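Side-chain contacts in DNA polymerase II large subunit (Pyrococcus horikoshii, PDB 7OEC), which forms, in the portion crystallised, a mini-intein that probably excises itself from the polymerase precursor by protein splicing and joins the flanking segments: residues P19-L24 / N162-T167; Y53-N56 / K61-L64; L79-L84 / S89-V94; V100-N103 / E108-A111. The protein carries 2 engineered substitutions. One frame throughout, in Å; residues are numbered along the deposited sequence. Where two conformers were deposited one is given.

Contact 1: P19-L24 / N162-T167; sequences PQRVTL and NENIVT
Arg-21 and Asn-164 bring the ends of their side chains together, the chains crossing at about a right angle. The guanidinium and the amide are also turned against each other, with 83° between their planes. Arg-21 starts with CG anti to the carbonyl carbon (chi1 -79°), and its chain bends at chi3. This carries the guanidinium out from strand 18-23 to the turn before strand 165-168. Asn-162 O lies over one face of the guanidinium, offset toward its rim. It is 3.1 Å from Arg-21 NH2, but the angle is too poor for a hydrogen bond. Asn-164 N lies over the guanidinium as well. Arg-21 NH1 is modelled 2.4 Å from Asn-164 OD1. That distance is implausibly short and the angle is poor, so the detail of this approach is doubtful.

The turn is shaped by a weak internal bond and by bonds to neighbouring strands. Glu-163 is the centre of an inverse gamma turn, with a weak bond of 2.8 Å from Asn-164 N to Asn-162 O. Asn-164 and Ile-165 then form a G1 beta bulge opposite Ile-161. Asn-162 OD1 accepts from Arg-10 N, and Asn-164 ND2 donates to Ile-123 O. A leucine in place of Asn-164 would probably leave Ile-123 O without this side-chain donor.

The contact joins two parts of the intein splicing domain that lie far apart in sequence. Its chemistry is a positive group set against carbonyl oxygens. The attraction is probably mainly electrostatic, since neither approach has hydrogen-bond geometry.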
loop_
_atom_site.group_PDB
_atom_site.type_symbol
_atom_site.label_atom_id
_atom_site.label_comp_id
_atom_site.label_asym_id
_atom_site.label_seq_id
_atom_site.Cartn_x
_atom_site.Cartn_y
_atom_site.Cartn_z
ATOM N N PRO A 19 1.952 -14.870 9.039
ATOM C CA PRO A 19 1.458 -13.887 8.076
ATOM C C PRO A 19 0.010 -13.550 8.344
ATOM O O PRO A 19 -0.799 -14.397 8.748
ATOM C CB PRO A 19 1.650 -14.559 6.712
ATOM C CG PRO A 19 1.798 -15.956 6.978
ATOM C CD PRO A 19 2.216 -16.172 8.419
ATOM N N GLN A 20 -0.303 -12.284 8.109
ATOM C CA GLN A 20 -1.680 -11.852 8.211
ATOM C C GLN A 20 -1.842 -10.466 7.661
ATOM O O GLN A 20 -0.866 -9.779 7.375
ATOM C CB GLN A 20 -2.085 -11.761 9.641
ATOM C CG GLN A 20 -1.215 -10.902 10.405
ATOM C CD GLN A 20 -1.313 -11.301 11.824
ATOM O OE1 GLN A 20 -0.560 -12.156 12.311
ATOM N NE2 GLN A 20 -2.300 -10.741 12.500
ATOM N N ARG A 21 -3.094 -10.047 7.579
ATOM C CA ARG A 21 -3.434 -8.727 7.084
ATOM C C ARG A 21 -3.936 -7.890 8.243
ATOM O O ARG A 21 -4.708 -8.373 9.075
ATOM C CB ARG A 21 -4.476 -8.786 5.971
ATOM C CG ARG A 21 -3.885 -9.160 4.681
ATOM C CD ARG A 21 -4.950 -8.969 3.641
ATOM N NE ARG A 21 -4.757 -10.050 2.750
ATOM C CZ ARG A 21 -5.629 -10.490 1.879
ATOM N NH1 ARG A 21 -5.207 -11.527 1.176
ATOM N NH2 ARG A 21 -6.872 -9.961 1.753
ATOM N N VAL A 22 -3.463 -6.652 8.329
ATOM C CA VAL A 22 -4.002 -5.703 9.299
ATOM C C VAL A 22 -4.364 -4.438 8.548
ATOM O O VAL A 22 -3.807 -4.156 7.496
ATOM C CB VAL A 22 -3.013 -5.374 10.432
ATOM C CG1 VAL A 22 -2.672 -6.615 11.218
ATOM C CG2 VAL A 22 -1.766 -4.780 9.886
ATOM N N THR A 23 -5.299 -3.660 9.084
ATOM C CA THR A 23 -5.526 -2.383 8.421
ATOM C C THR A 23 -4.390 -1.428 8.766
ATOM O O THR A 23 -3.659 -1.618 9.735
ATOM C CB THR A 23 -6.830 -1.729 8.861
ATOM O OG1 THR A 23 -6.751 -1.436 10.246
ATOM C CG2 THR A 23 -8.050 -2.608 8.555
ATOM N N LEU A 24 -4.252 -0.373 7.971
ATOM C CA LEU A 24 -3.217 0.607 8.267
ATOM C C LEU A 24 -3.486 1.304 9.593
ATOM O O LEU A 24 -2.553 1.635 10.326
ATOM C CB LEU A 24 -3.125 1.620 7.140
ATOM C CG LEU A 24 -2.304 1.221 5.954
ATOM C CD1 LEU A 24 -2.390 2.243 4.931
ATOM C CD2 LEU A 24 -0.900 1.114 6.377
ATOM N N ASN A 162 -4.732 -4.847 0.463
ATOM C CA ASN A 162 -6.081 -5.298 0.163
ATOM C C ASN A 162 -6.008 -6.723 -0.386
ATOM O O ASN A 162 -5.422 -7.584 0.284
ATOM C CB ASN A 162 -6.799 -4.286 -0.701
ATOM C CG ASN A 162 -7.009 -2.983 0.023
ATOM O OD1 ASN A 162 -6.806 -2.898 1.229
ATOM N ND2 ASN A 162 -7.406 -1.957 -0.705
ATOM N N GLU A 163 -6.628 -7.008 -1.530
ATOM C CA GLU A 163 -6.639 -8.352 -2.097
ATOM C C GLU A 163 -5.336 -8.596 -2.853
ATOM O O GLU A 163 -5.302 -8.777 -4.075
ATOM C CB GLU A 163 -7.848 -8.534 -3.000
ATOM C CG GLU A 163 -9.164 -8.232 -2.270
ATOM C CD GLU A 163 -9.724 -6.810 -2.510
ATOM O OE1 GLU A 163 -8.957 -5.905 -2.906
ATOM O OE2 GLU A 163 -10.968 -6.608 -2.305
ATOM N N ASN A 164 -4.243 -8.601 -2.083
ATOM C CA ASN A 164 -2.944 -9.083 -2.558
ATOM C C ASN A 164 -2.363 -8.223 -3.694
ATOM O O ASN A 164 -1.611 -8.713 -4.541
ATOM C CB ASN A 164 -3.008 -10.571 -2.943
ATOM C CG ASN A 164 -3.374 -11.487 -1.794
ATOM O OD1 ASN A 164 -3.779 -11.088 -0.722
ATOM N ND2 ASN A 164 -3.215 -12.735 -2.038
ATOM N N ILE A 165 -2.606 -6.909 -3.634
ATOM C CA ILE A 165 -2.225 -5.966 -4.681
ATOM C C ILE A 165 -0.835 -5.414 -4.415
ATOM O O ILE A 165 -0.584 -4.850 -3.353
ATOM C CB ILE A 165 -3.255 -4.830 -4.762
ATOM C CG1 ILE A 165 -4.594 -5.366 -5.259
ATOM C CG2 ILE A 165 -2.738 -3.729 -5.653
ATOM C CD1 ILE A 165 -5.769 -4.503 -4.837
ATOM N N VAL A 166 0.060 -5.513 -5.391
ATOM C CA VAL A 166 1.398 -4.947 -5.238
ATOM C C VAL A 166 1.336 -3.459 -5.547
ATOM O O VAL A 166 0.868 -3.061 -6.622
ATOM C CB VAL A 166 2.396 -5.636 -6.179
ATOM C CG1 VAL A 166 3.803 -4.967 -6.093
ATOM C CG2 VAL A 166 2.507 -7.091 -5.843
ATOM N N THR A 167 1.837 -2.630 -4.637
ATOM C CA THR A 167 1.882 -1.202 -4.922
ATOM C C THR A 167 3.067 -0.574 -4.201
ATOM O O THR A 167 3.836 -1.240 -3.510
ATOM C CB THR A 167 0.536 -0.508 -4.657
ATOM O OG1 THR A 167 0.523 0.791 -5.295
ATOM C CG2 THR A 167 0.350 -0.322 -3.233
#

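Contact 2: Y53-N56 / K61-L64; sequences YSFN and KVVL
Tyr-53 and Leu-64 both hold CG beside the backbone N, anti to the carbonyl carbon (chi1 -76° and -75°). From these positions on facing, non-hydrogen-bonded residues the two side chains lie side by side, pointing the same way. Leu-64 CD2 then sits over the middle of the tyrosine ring, 3.3 Å from the centroid of the Tyr-53 ring. This is a CH-pi contact almost on the ring normal. Val-62 fits between two aromatic edges. Its CG1 is 3.7 Å from Tyr-53 CD1, and its CG2 is 3.9 Å from Phe-55 CD2. Lys-61 O lies over one face of the Phe-55 ring, toward the rim.

The two segments are the facing ends of the antiparallel beta hairpin 50-56/61-74, in the intein splicing domain. Over residues 53-56 and 61-64 the directions differ by 138°, well short of straight antiparallel. Ser-54 with Val-63 and Asn-56 with Lys-61 are the hydrogen-bonded pairs. Ser-54 N to Val-63 O is 2.8 Å and almost straight. Lys-61 N to Asn-56 O is longer, at 3.2 Å.

Tyr-53, Phe-55, Val-62 and Leu-64 share one face, where Ile-123 packs on Phe-55 and Val-62. On the other face Asn-56 CB touches Val-63 CG2 at 3.9 Å. There Asn-56 OD1 accepts from Glu-58 N in the turn.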
loop_
_atom_site.group_PDB
_atom_site.type_symbol
_atom_site.label_atom_id
_atom_site.label_comp_id
_atom_site.label_asym_id
_atom_site.label_seq_id
_atom_site.Cartn_x
_atom_site.Cartn_y
_atom_site.Cartn_z
ATOM N N TYR A 53 5.525 -7.414 4.290
ATOM C CA TYR A 53 5.852 -8.061 3.032
ATOM C C TYR A 53 5.957 -7.039 1.905
ATOM O O TYR A 53 5.105 -6.167 1.719
ATOM C CB TYR A 53 4.785 -9.074 2.692
ATOM C CG TYR A 53 4.847 -10.376 3.475
ATOM C CD1 TYR A 53 5.565 -11.444 3.000
ATOM C CD2 TYR A 53 4.148 -10.542 4.642
ATOM C CE1 TYR A 53 5.592 -12.620 3.657
ATOM C CE2 TYR A 53 4.164 -11.733 5.324
ATOM C CZ TYR A 53 4.895 -12.773 4.822
ATOM O OH TYR A 53 4.971 -14.003 5.423
ATOM N N SER A 54 7.022 -7.142 1.164
ATOM C CA SER A 54 7.291 -6.237 0.062
ATOM C C SER A 54 7.513 -7.060 -1.191
ATOM O O SER A 54 7.634 -8.277 -1.159
ATOM C CB SER A 54 8.539 -5.359 0.291
ATOM O OG SER A 54 8.372 -4.476 1.367
ATOM N N PHE A 55 7.558 -6.379 -2.306
ATOM C CA PHE A 55 7.880 -6.999 -3.573
ATOM C C PHE A 55 9.176 -6.372 -4.060
ATOM O O PHE A 55 9.290 -5.137 -4.125
ATOM C CB PHE A 55 6.758 -6.789 -4.595
ATOM C CG PHE A 55 6.844 -7.710 -5.768
ATOM C CD1 PHE A 55 7.371 -7.290 -6.981
ATOM C CD2 PHE A 55 6.447 -9.037 -5.635
ATOM C CE1 PHE A 55 7.462 -8.179 -8.035
ATOM C CE2 PHE A 55 6.550 -9.921 -6.691
ATOM C CZ PHE A 55 7.041 -9.491 -7.888
ATOM N N ASN A 56 10.165 -7.227 -4.354
ATOM C CA ASN A 56 11.455 -6.806 -4.856
ATOM C C ASN A 56 11.402 -6.875 -6.372
ATOM O O ASN A 56 11.455 -7.986 -6.953
ATOM C CB ASN A 56 12.568 -7.696 -4.342
ATOM C CG ASN A 56 13.867 -7.306 -4.917
ATOM O OD1 ASN A 56 13.960 -6.291 -5.617
ATOM N ND2 ASN A 56 14.897 -8.060 -4.608
ATOM N N LYS A 61 10.387 -11.036 -6.639
ATOM C CA LYS A 61 10.173 -11.933 -5.501
ATOM C C LYS A 61 9.512 -11.178 -4.353
ATOM O O LYS A 61 9.816 -10.017 -4.110
ATOM C CB LYS A 61 11.517 -12.483 -4.930
ATOM C CG LYS A 61 12.135 -13.598 -5.699
ATOM C CD LYS A 61 13.199 -14.293 -4.844
ATOM C CE LYS A 61 13.988 -13.284 -3.990
ATOM N NZ LYS A 61 15.256 -13.802 -3.442
ATOM N N VAL A 62 8.641 -11.857 -3.608
ATOM C CA VAL A 62 8.168 -11.348 -2.325
ATOM C C VAL A 62 9.261 -11.495 -1.267
ATOM O O VAL A 62 9.933 -12.533 -1.150
ATOM C CB VAL A 62 6.906 -12.142 -1.945
ATOM C CG1 VAL A 62 6.396 -11.772 -0.551
ATOM C CG2 VAL A 62 5.828 -11.861 -2.950
ATOM N N VAL A 63 9.447 -10.454 -0.472
ATOM C CA VAL A 63 10.500 -10.433 0.528
ATOM C C VAL A 63 9.883 -9.832 1.768
ATOM O O VAL A 63 8.870 -9.151 1.692
ATOM C CB VAL A 63 11.671 -9.560 0.054
ATOM C CG1 VAL A 63 12.829 -9.509 1.087
ATOM C CG2 VAL A 63 12.214 -10.097 -1.253
ATOM N N LEU A 64 10.477 -10.105 2.917
ATOM C CA LEU A 64 10.102 -9.438 4.152
ATOM C C LEU A 64 11.086 -8.308 4.467
ATOM O O LEU A 64 12.280 -8.411 4.181
ATOM C CB LEU A 64 10.100 -10.457 5.284
ATOM C CG LEU A 64 8.937 -11.433 5.327
ATOM C CD1 LEU A 64 9.207 -12.459 6.349
ATOM C CD2 LEU A 64 7.657 -10.692 5.677
#

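Contact 3: L79-L84 / S89-V94; sequences LIRFEL and SFETTV
The Arg-81 guanidinium carries Ser-89 CB over one face, offset toward the rim, and has a carboxylate oxygen at each of two edge positions. Glu-83 OE2 lies in its plane, 3.3 Å from Arg-81 NE. Glu-91 OE2 is 3.2 Å from Arg-81 NH1 and somewhat tilted from the plane. Both oxygens are met on their anti side, and both pairs are hydrogen-bonded salt bridges. The Glu-91 carboxylate is turned 79° from the guanidinium. A leucine in place of Arg-81 would probably leave Glu-91 without its arginine partner and Glu-83 dependent on a long, weak pairing to Lys-136.

The other face is mainly apolar. Phe-82 CD2 lies over one face of the Phe-90 ring, 3.7 Å from Phe-90 CZ, and the ring planes are 35° apart. Ile-80 CG2 covers one face of the Phe-82 ring, and Thr-92 OG1, bonded to Thr-93 O, lies at its edge. Phe-90 has chi1 69°, which sets CG between the backbone N and the carbonyl carbon and brings the ring to Phe-82.

Paired backbone bonds join Ile-80 with Thr-92 and Phe-82 with Phe-90, typical of an antiparallel beta hairpin, here edging a four-stranded sheet of the intein splicing domain.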
loop_
_atom_site.group_PDB
_atom_site.type_symbol
_atom_site.label_atom_id
_atom_site.label_comp_id
_atom_site.label_asym_id
_atom_site.label_seq_id
_atom_site.Cartn_x
_atom_site.Cartn_y
_atom_site.Cartn_z
ATOM N N LEU A 79 -9.094 11.225 -2.687
ATOM C CA LEU A 79 -8.510 9.945 -2.968
ATOM C C LEU A 79 -8.909 9.539 -4.371
ATOM O O LEU A 79 -9.855 10.062 -4.963
ATOM C CB LEU A 79 -9.029 8.917 -1.980
ATOM C CG LEU A 79 -8.806 9.149 -0.494
ATOM C CD1 LEU A 79 -9.580 8.072 0.317
ATOM C CD2 LEU A 79 -7.393 9.083 -0.147
ATOM N N ILE A 80 -8.166 8.579 -4.893
ATOM C CA ILE A 80 -8.508 7.879 -6.117
ATOM C C ILE A 80 -8.731 6.414 -5.767
ATOM O O ILE A 80 -7.919 5.807 -5.058
ATOM C CB ILE A 80 -7.405 8.059 -7.176
ATOM C CG1 ILE A 80 -7.260 9.561 -7.498
ATOM C CG2 ILE A 80 -7.736 7.282 -8.438
ATOM C CD1 ILE A 80 -6.206 9.810 -8.472
ATOM N N ARG A 81 -9.826 5.861 -6.254
ATOM C CA ARG A 81 -10.138 4.456 -6.087
ATOM C C ARG A 81 -9.995 3.755 -7.426
ATOM O O ARG A 81 -10.539 4.201 -8.444
ATOM C CB ARG A 81 -11.561 4.294 -5.565
ATOM C CG ARG A 81 -11.999 2.844 -5.368
ATOM C CD ARG A 81 -13.417 2.842 -4.867
ATOM N NE ARG A 81 -14.013 1.523 -4.897
ATOM C CZ ARG A 81 -13.842 0.596 -3.968
ATOM N NH1 ARG A 81 -13.059 0.830 -2.902
ATOM N NH2 ARG A 81 -14.511 -0.552 -4.111
ATOM N N PHE A 82 -9.255 2.668 -7.416
ATOM C CA PHE A 82 -9.061 1.801 -8.560
ATOM C C PHE A 82 -9.840 0.524 -8.335
ATOM O O PHE A 82 -9.638 -0.160 -7.324
ATOM C CB PHE A 82 -7.580 1.473 -8.674
ATOM C CG PHE A 82 -6.734 2.680 -8.844
ATOM C CD1 PHE A 82 -6.671 3.316 -10.069
ATOM C CD2 PHE A 82 -6.049 3.202 -7.776
ATOM C CE1 PHE A 82 -5.951 4.445 -10.239
ATOM C CE2 PHE A 82 -5.237 4.324 -7.937
ATOM C CZ PHE A 82 -5.188 4.957 -9.180
ATOM N N GLU A 83 -10.719 0.209 -9.270
ATOM C CA GLU A 83 -11.458 -1.036 -9.276
ATOM C C GLU A 83 -10.833 -1.872 -10.356
ATOM O O GLU A 83 -10.718 -1.416 -11.504
ATOM C CB GLU A 83 -12.937 -0.784 -9.584
ATOM C CG GLU A 83 -13.469 0.218 -8.537
ATOM C CD GLU A 83 -14.925 0.588 -8.693
ATOM O OE1 GLU A 83 -15.539 0.089 -9.665
ATOM O OE2 GLU A 83 -15.452 1.353 -7.831
ATOM N N LEU A 84 -10.506 -3.096 -10.003
ATOM C CA LEU A 84 -9.771 -4.000 -10.852
ATOM C C LEU A 84 -10.641 -5.123 -11.400
ATOM O O LEU A 84 -11.678 -5.518 -10.838
ATOM C CB LEU A 84 -8.612 -4.593 -10.050
ATOM C CG LEU A 84 -7.741 -3.534 -9.305
ATOM C CD1 LEU A 84 -6.528 -4.187 -8.660
ATOM C CD2 LEU A 84 -7.271 -2.453 -10.244
ATOM N N SER A 89 -9.944 -3.957 -5.262
ATOM C CA SER A 89 -9.857 -2.503 -5.345
ATOM C C SER A 89 -8.851 -1.984 -4.333
ATOM O O SER A 89 -8.529 -2.644 -3.336
ATOM C CB SER A 89 -11.217 -1.813 -5.120
ATOM O OG SER A 89 -11.730 -2.096 -3.825
ATOM N N PHE A 90 -8.424 -0.751 -4.577
ATOM C CA PHE A 90 -7.649 -0.032 -3.576
ATOM C C PHE A 90 -7.778 1.464 -3.798
ATOM O O PHE A 90 -8.173 1.912 -4.874
ATOM C CB PHE A 90 -6.177 -0.429 -3.542
ATOM C CG PHE A 90 -5.348 -0.024 -4.738
ATOM C CD1 PHE A 90 -5.469 -0.706 -5.936
ATOM C CD2 PHE A 90 -4.372 0.962 -4.624
ATOM C CE1 PHE A 90 -4.681 -0.417 -7.007
ATOM C CE2 PHE A 90 -3.546 1.259 -5.712
ATOM C CZ PHE A 90 -3.697 0.546 -6.905
ATOM N N GLU A 91 -7.397 2.232 -2.771
ATOM C CA GLU A 91 -7.527 3.683 -2.789
ATOM C C GLU A 91 -6.233 4.300 -2.310
ATOM O O GLU A 91 -5.608 3.778 -1.384
ATOM C CB GLU A 91 -8.635 4.163 -1.833
ATOM C CG GLU A 91 -9.993 3.678 -2.262
ATOM C CD GLU A 91 -11.112 4.016 -1.300
ATOM O OE1 GLU A 91 -10.876 4.622 -0.229
ATOM O OE2 GLU A 91 -12.257 3.682 -1.636
ATOM N N THR A 92 -5.841 5.415 -2.929
ATOM C CA THR A 92 -4.668 6.160 -2.493
ATOM C C THR A 92 -4.923 7.650 -2.623
ATOM O O THR A 92 -5.871 8.072 -3.276
ATOM C CB THR A 92 -3.418 5.872 -3.317
ATOM O OG1 THR A 92 -3.566 6.431 -4.645
ATOM C CG2 THR A 92 -3.174 4.397 -3.491
ATOM N N THR A 93 -4.078 8.454 -1.995
ATOM C CA THR A 93 -4.182 9.876 -2.282
ATOM C C THR A 93 -3.806 10.185 -3.743
ATOM O O THR A 93 -3.182 9.383 -4.449
ATOM C CB THR A 93 -3.339 10.689 -1.315
ATOM O OG1 THR A 93 -2.009 10.225 -1.404
ATOM C CG2 THR A 93 -3.801 10.579 0.116
ATOM N N VAL A 94 -4.210 11.381 -4.201
ATOM C CA VAL A 94 -4.221 11.662 -5.643
ATOM C C VAL A 94 -2.839 11.550 -6.265
ATOM O O VAL A 94 -2.740 11.229 -7.452
ATOM C CB VAL A 94 -4.841 13.036 -5.948
ATOM C CG1 VAL A 94 -6.184 13.017 -5.504
ATOM C CG2 VAL A 94 -4.072 14.150 -5.310
#

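Contact 4: V100-N103 / E108-A111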
loop_
_atom_site.group_PDB
_atom_site.type_symbol
_atom_site.label_atom_id
_atom_site.label_comp_id
_atom_site.label_asym_id
_atom_site.label_seq_id
_atom_site.Cartn_x
_atom_site.Cartn_y
_atom_site.Cartn_z
ATOM N N VAL A 100 2.267 0.061 -12.029
ATOM C CA VAL A 100 1.547 -0.624 -13.091
ATOM C C VAL A 100 2.558 -1.426 -13.888
ATOM O O VAL A 100 3.734 -1.087 -13.944
ATOM C CB VAL A 100 0.748 0.342 -13.985
ATOM C CG1 VAL A 100 -0.324 1.069 -13.207
ATOM C CG2 VAL A 100 1.611 1.343 -14.583
ATOM N N TYR A 101 2.118 -2.503 -14.494
ATOM C CA TYR A 101 3.052 -3.411 -15.138
ATOM C C TYR A 101 2.932 -3.283 -16.640
ATOM O O TYR A 101 1.868 -3.506 -17.209
ATOM C CB TYR A 101 2.755 -4.832 -14.739
ATOM C CG TYR A 101 3.907 -5.760 -15.002
ATOM C CD1 TYR A 101 3.862 -6.656 -16.056
ATOM C CD2 TYR A 101 5.039 -5.757 -14.180
ATOM C CE1 TYR A 101 4.915 -7.558 -16.294
ATOM C CE2 TYR A 101 6.103 -6.624 -14.421
ATOM C CZ TYR A 101 6.028 -7.525 -15.473
ATOM O OH TYR A 101 7.081 -8.390 -15.680
ATOM N N GLU A 102 4.006 -2.875 -17.281
ATOM C CA GLU A 102 3.950 -2.524 -18.691
ATOM C C GLU A 102 5.198 -3.080 -19.339
ATOM O O GLU A 102 6.314 -2.794 -18.887
ATOM C CB GLU A 102 3.858 -0.999 -18.897
ATOM C CG GLU A 102 2.589 -0.398 -18.308
ATOM C CD GLU A 102 2.311 1.060 -18.693
ATOM O OE1 GLU A 102 1.082 1.419 -18.694
ATOM O OE2 GLU A 102 3.292 1.819 -18.978
ATOM N N ASN A 103 5.005 -3.887 -20.377
ATOM C CA ASN A 103 6.114 -4.336 -21.219
ATOM C C ASN A 103 7.237 -4.928 -20.358
ATOM O O ASN A 103 8.435 -4.654 -20.547
ATOM C CB ASN A 103 6.616 -3.208 -22.143
ATOM C CG ASN A 103 5.683 -2.958 -23.387
ATOM O OD1 ASN A 103 4.646 -2.281 -23.288
ATOM N ND2 ASN A 103 6.065 -3.513 -24.548
ATOM N N GLU A 108 6.251 3.307 -12.305
ATOM C CA GLU A 108 5.756 4.052 -11.156
ATOM C C GLU A 108 5.127 5.345 -11.657
ATOM O O GLU A 108 5.823 6.224 -12.173
ATOM C CB GLU A 108 6.899 4.321 -10.181
ATOM C CG GLU A 108 6.463 5.039 -8.911
ATOM C CD GLU A 108 7.619 5.327 -7.925
ATOM O OE1 GLU A 108 8.648 4.627 -7.961
ATOM O OE2 GLU A 108 7.507 6.290 -7.139
ATOM N N LYS A 109 3.806 5.443 -11.518
ATOM C CA LYS A 109 3.005 6.573 -11.963
ATOM C C LYS A 109 2.334 7.222 -10.764
ATOM O O LYS A 109 1.950 6.528 -9.830
ATOM C CB LYS A 109 1.795 6.084 -12.802
ATOM C CG LYS A 109 2.138 5.461 -14.113
ATOM C CD LYS A 109 0.910 5.161 -14.981
ATOM C CE LYS A 109 1.347 4.588 -16.321
ATOM N NZ LYS A 109 0.219 4.582 -17.266
ATOM N N ARG A 110 2.114 8.532 -10.802
ATOM C CA ARG A 110 1.230 9.115 -9.799
ATOM C C ARG A 110 -0.177 8.583 -10.017
ATOM O O ARG A 110 -0.578 8.308 -11.146
ATOM C CB ARG A 110 1.242 10.641 -9.876
ATOM C CG ARG A 110 2.587 11.217 -9.452
ATOM C CD ARG A 110 2.723 12.697 -9.753
ATOM N NE ARG A 110 2.807 12.943 -11.190
ATOM C CZ ARG A 110 3.010 14.139 -11.749
ATOM N NH1 ARG A 110 3.160 15.231 -10.990
ATOM N NH2 ARG A 110 3.070 14.242 -13.078
ATOM N N ALA A 111 -0.937 8.460 -8.930
ATOM C CA ALA A 111 -2.238 7.816 -9.025
ATOM C C ALA A 111 -3.113 8.481 -10.076
ATOM O O ALA A 111 -3.820 7.789 -10.809
ATOM C CB ALA A 111 -2.919 7.839 -7.668
#
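A salt bridge and an aliphatic contact link Val-100 and Glu-102 to Lys-109 across the beta hairpin 97-102/105-110, toward the outside of the molecule. Glu-102 OE1 is 3.6 Å from Lys-109 NZ. At this length the bridge is a loose ion pair. The two side chains cross at about a right angle. Both are extended beyond CG, which lets their charged ends meet although the residues are offset along the paired strands.

Val-100 CG2 touches the side of the lysine chain, at Lys-109 CE (3.7 Å) and Lys-109 CD (3.9 Å), and these side chains also cross at about a right angle. With chi1 -63°, Val-100 turns CG1 away from its carbonyl carbon, in the anti position, and leaves CG2 to meet the lysine methylenes.

The contact is diagonal in the two-stranded antiparallel hairpin. The backbone of Val-100 pairs with Val-107, and that of Lys-109 with Val-98. The hairpin belongs to the intein splicing domain and packs against strand 119-123, where Val-100 touches Ile-120. Lys-109 NZ has a second polar partner, since it is hydrogen-bonded to Asn-118 OD1. The ammonium thus has both a carboxylate and an amide oxygen as partners, which probably limits its swing. Glu-102 also packs on Asn-118.

Overall arrangement
Contacts 2, 3 and 4 each lie within one hairpin, whereas contact 1 joins residues far apart in sequence. Contact 3 buries the most surface and has the most buried side chains. Contact 1 is nearest the centre of the chain, yet its Arg-21 is exposed. Contacts 2 and 4 lie farther out. Contacts 1 and 2 reach the same sheet; contacts 3 and 4 lie on others. Backbone pairing dominates contacts 2 and 3, and contact 3 adds a salt-bridge network. Contact 4 combines a loose ion pair with a valine-lysine contact. Contact 1 meets contact 3 through Asn-162 and Glu-163 at Ser-89, and contact 2 through Val-166 at Phe-55. Contact 4 meets contact 3 through Ala-111.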